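Local coordinates for protein NEQ011 (Nanoarchaeum equitans Kin4-M, PDB 6GQ8) that probably reduces superoxide as a neelaredoxin-type superoxide reductase, using an iron ion held by four histidines and one cysteine, at residues Tyr23-Glu28 with Val46-Glu51. Numbering follows the deposited sequence.
Sequences YKITIE and VDLYFE
Ile25 and Ile27 pack against Val46 and Leu48 across the core of a beta sandwich, the immunoglobulin-like fold of the desulfoferrodoxin family. Strand 22-29 is the middle strand of a three-stranded antiparallel sheet. Strand 43-52 belongs to the opposing mixed sheet. The axes of the two segments pass 9.3 Å apart, and their directions differ by 146°. All the touching groups are aliphatic.

Ile27 spans both partners with two branches. Its CG2 methyl lies 3.7 Å from CG2 of Val46. Its CD1 methyl turns to Leu48, sits 4.0 Å from CB of that leucine, and is equally near to both of its delta methyls. The split follows from the first torsion: CG2 is anti to the backbone N, while CG1 lies beside the backbone N (chi1 -50°), anti to the carbonyl carbon, and carries CD1 toward Leu48. Leu48 in turn reaches between the two isoleucines. CD2 of Leu48 lies 3.9 Å from CG2 of Ile25. The same methyl also touches CD1 of Ile25 and CD1 of Ile27. An alanine in place of Leu48 would probably open a gap at the CD1 methyl of Ile27 and remove the partner of Ile25 within 46-51.

Neighbours in both sheets extend this core: Ile14 packs on Ile25, Pro12 on Ile27 and Val81 on Leu48, while from strand 58-65 Ile60 packs on Leu48, and Ile63 and Phe65 on Val46. Asp47 points away from the core and forms a salt bridge with Arg62. The side chain of Val46 is about 14 Å from the bound Fe(III) ion. Further along the strand, CG of Leu48 is anti to its backbone N (chi1 177°), which extends the CD2 methyl to Ile25.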
loop_
_atom_site.group_PDB
_atom_site.type_symbol
_atom_site.label_atom_id
_atom_site.label_comp_id
_atom_site.label_asym_id
_atom_site.label_seq_id
_atom_site.Cartn_x
_atom_site.Cartn_y
_atom_site.Cartn_z
ATOM N N TYR A 23 21.173 -7.269 1.618
ATOM C CA TYR A 23 20.583 -8.523 1.174
ATOM C C TYR A 23 19.721 -8.228 -0.046
ATOM O O TYR A 23 18.815 -7.390 0.018
ATOM C CB TYR A 23 19.747 -9.179 2.273
ATOM C CG TYR A 23 20.549 -9.812 3.388
ATOM C CD1 TYR A 23 21.107 -11.077 3.236
ATOM C CD2 TYR A 23 20.735 -9.158 4.600
ATOM C CE1 TYR A 23 21.838 -11.666 4.255
ATOM C CE2 TYR A 23 21.463 -9.739 5.622
ATOM C CZ TYR A 23 22.014 -10.992 5.445
ATOM O OH TYR A 23 22.739 -11.570 6.464
ATOM N N LYS A 24 20.004 -8.909 -1.152
ATOM C CA LYS A 24 19.190 -8.806 -2.356
ATOM C C LYS A 24 18.164 -9.929 -2.307
ATOM O O LYS A 24 18.515 -11.107 -2.431
ATOM C CB LYS A 24 20.056 -8.889 -3.610
ATOM C CG LYS A 24 19.274 -8.894 -4.912
ATOM C CD LYS A 24 20.184 -9.178 -6.101
ATOM C CE LYS A 24 19.402 -9.206 -7.405
ATOM N NZ LYS A 24 20.264 -9.572 -8.560
ATOM N N ILE A 25 16.900 -9.565 -2.126
ATOM C CA ILE A 25 15.847 -10.513 -1.793
ATOM C C ILE A 25 14.859 -10.535 -2.951
ATOM O O ILE A 25 14.159 -9.546 -3.202
ATOM C CB ILE A 25 15.150 -10.147 -0.476
ATOM C CG1 ILE A 25 16.175 -10.079 0.661
ATOM C CG2 ILE A 25 14.072 -11.162 -0.142
ATOM C CD1 ILE A 25 15.681 -9.340 1.890
ATOM N N THR A 26 14.810 -11.657 -3.662
ATOM C CA THR A 26 13.871 -11.854 -4.756
ATOM C C THR A 26 12.688 -12.663 -4.242
ATOM O O THR A 26 12.873 -13.676 -3.559
ATOM C CB THR A 26 14.533 -12.573 -5.935
ATOM O OG1 THR A 26 15.689 -11.842 -6.364
ATOM C CG2 THR A 26 13.561 -12.700 -7.102
ATOM N N ILE A 27 11.479 -12.210 -4.562
ATOM C CA ILE A 27 10.252 -12.908 -4.201
ATOM C C ILE A 27 9.458 -13.121 -5.479
ATOM O O ILE A 27 9.197 -12.164 -6.216
ATOM C CB ILE A 27 9.417 -12.122 -3.170
ATOM C CG1 ILE A 27 10.284 -11.687 -1.987
ATOM C CG2 ILE A 27 8.259 -12.968 -2.671
ATOM C CD1 ILE A 27 9.778 -10.444 -1.298
ATOM N N GLU A 28 9.088 -14.370 -5.750
ATOM C CA GLU A 28 8.312 -14.699 -6.937
ATOM C C GLU A 28 7.232 -15.703 -6.573
ATOM O O GLU A 28 7.515 -16.713 -5.921
ATOM C CB GLU A 28 9.213 -15.264 -8.046
ATOM C CG GLU A 28 8.497 -15.506 -9.368
ATOM C CD GLU A 28 9.440 -15.903 -10.494
ATOM O OE1 GLU A 28 10.631 -16.160 -10.221
ATOM O OE2 GLU A 28 8.984 -15.959 -11.656
ATOM N N VAL A 46 2.590 -8.852 -2.161
ATOM C CA VAL A 46 3.435 -9.647 -1.279
ATOM C C VAL A 46 3.984 -8.737 -0.186
ATOM O O VAL A 46 4.459 -7.633 -0.469
ATOM C CB VAL A 46 4.581 -10.340 -2.044
ATOM C CG1 VAL A 46 5.315 -9.349 -2.931
ATOM C CG2 VAL A 46 5.545 -11.003 -1.072
ATOM N N ASP A 47 3.888 -9.184 1.062
ATOM C CA ASP A 47 4.529 -8.521 2.189
ATOM C C ASP A 47 5.766 -9.311 2.591
ATOM O O ASP A 47 5.735 -10.544 2.638
ATOM C CB ASP A 47 3.580 -8.409 3.384
ATOM C CG ASP A 47 2.685 -7.188 3.313
ATOM O OD1 ASP A 47 3.116 -6.164 2.748
ATOM O OD2 ASP A 47 1.549 -7.252 3.834
ATOM N N LEU A 48 6.859 -8.601 2.870
ATOM C CA LEU A 48 8.113 -9.223 3.280
ATOM C C LEU A 48 8.473 -8.745 4.678
ATOM O O LEU A 48 8.585 -7.538 4.915
ATOM C CB LEU A 48 9.239 -8.894 2.299
ATOM C CG LEU A 48 10.626 -9.430 2.667
ATOM C CD1 LEU A 48 10.673 -10.949 2.568
ATOM C CD2 LEU A 48 11.696 -8.799 1.797
ATOM N N TYR A 49 8.663 -9.689 5.596
ATOM C CA TYR A 49 9.072 -9.387 6.959
ATOM C C TYR A 49 10.409 -10.049 7.262
ATOM O O TYR A 49 10.779 -11.056 6.649
ATOM C CB TYR A 49 8.035 -9.871 7.978
ATOM C CG TYR A 49 6.641 -9.310 7.785
ATOM C CD1 TYR A 49 6.219 -8.186 8.487
ATOM C CD2 TYR A 49 5.744 -9.917 6.920
ATOM C CE1 TYR A 49 4.941 -7.675 8.321
ATOM C CE2 TYR A 49 4.463 -9.416 6.748
ATOM C CZ TYR A 49 4.070 -8.296 7.451
ATOM O OH TYR A 49 2.803 -7.796 7.279
ATOM N N PHE A 50 11.133 -9.472 8.218
ATOM C CA PHE A 50 12.304 -10.107 8.808
ATOM C C PHE A 50 12.061 -10.221 10.303
ATOM O O PHE A 50 11.799 -9.215 10.970
ATOM C CB PHE A 50 13.584 -9.319 8.526
ATOM C CG PHE A 50 14.797 -9.867 9.230
ATOM C CD1 PHE A 50 15.191 -11.182 9.035
ATOM C CD2 PHE A 50 15.545 -9.070 10.080
ATOM C CE1 PHE A 50 16.306 -11.694 9.679
ATOM C CE2 PHE A 50 16.665 -9.575 10.726
ATOM C CZ PHE A 50 17.045 -10.888 10.526
ATOM N N GLU A 51 12.119 -11.446 10.820
ATOM C CA GLU A 51 11.945 -11.701 12.246
ATOM C C GLU A 51 13.283 -12.125 12.831
ATOM O O GLU A 51 13.633 -13.314 12.796
ATOM C CB GLU A 51 10.879 -12.770 12.493
ATOM C CG GLU A 51 10.554 -12.970 13.964
ATOM C CD GLU A 51 9.502 -14.036 14.199
ATOM O OE1 GLU A 51 8.632 -14.225 13.322
ATOM O OE2 GLU A 51 9.544 -14.683 15.267
#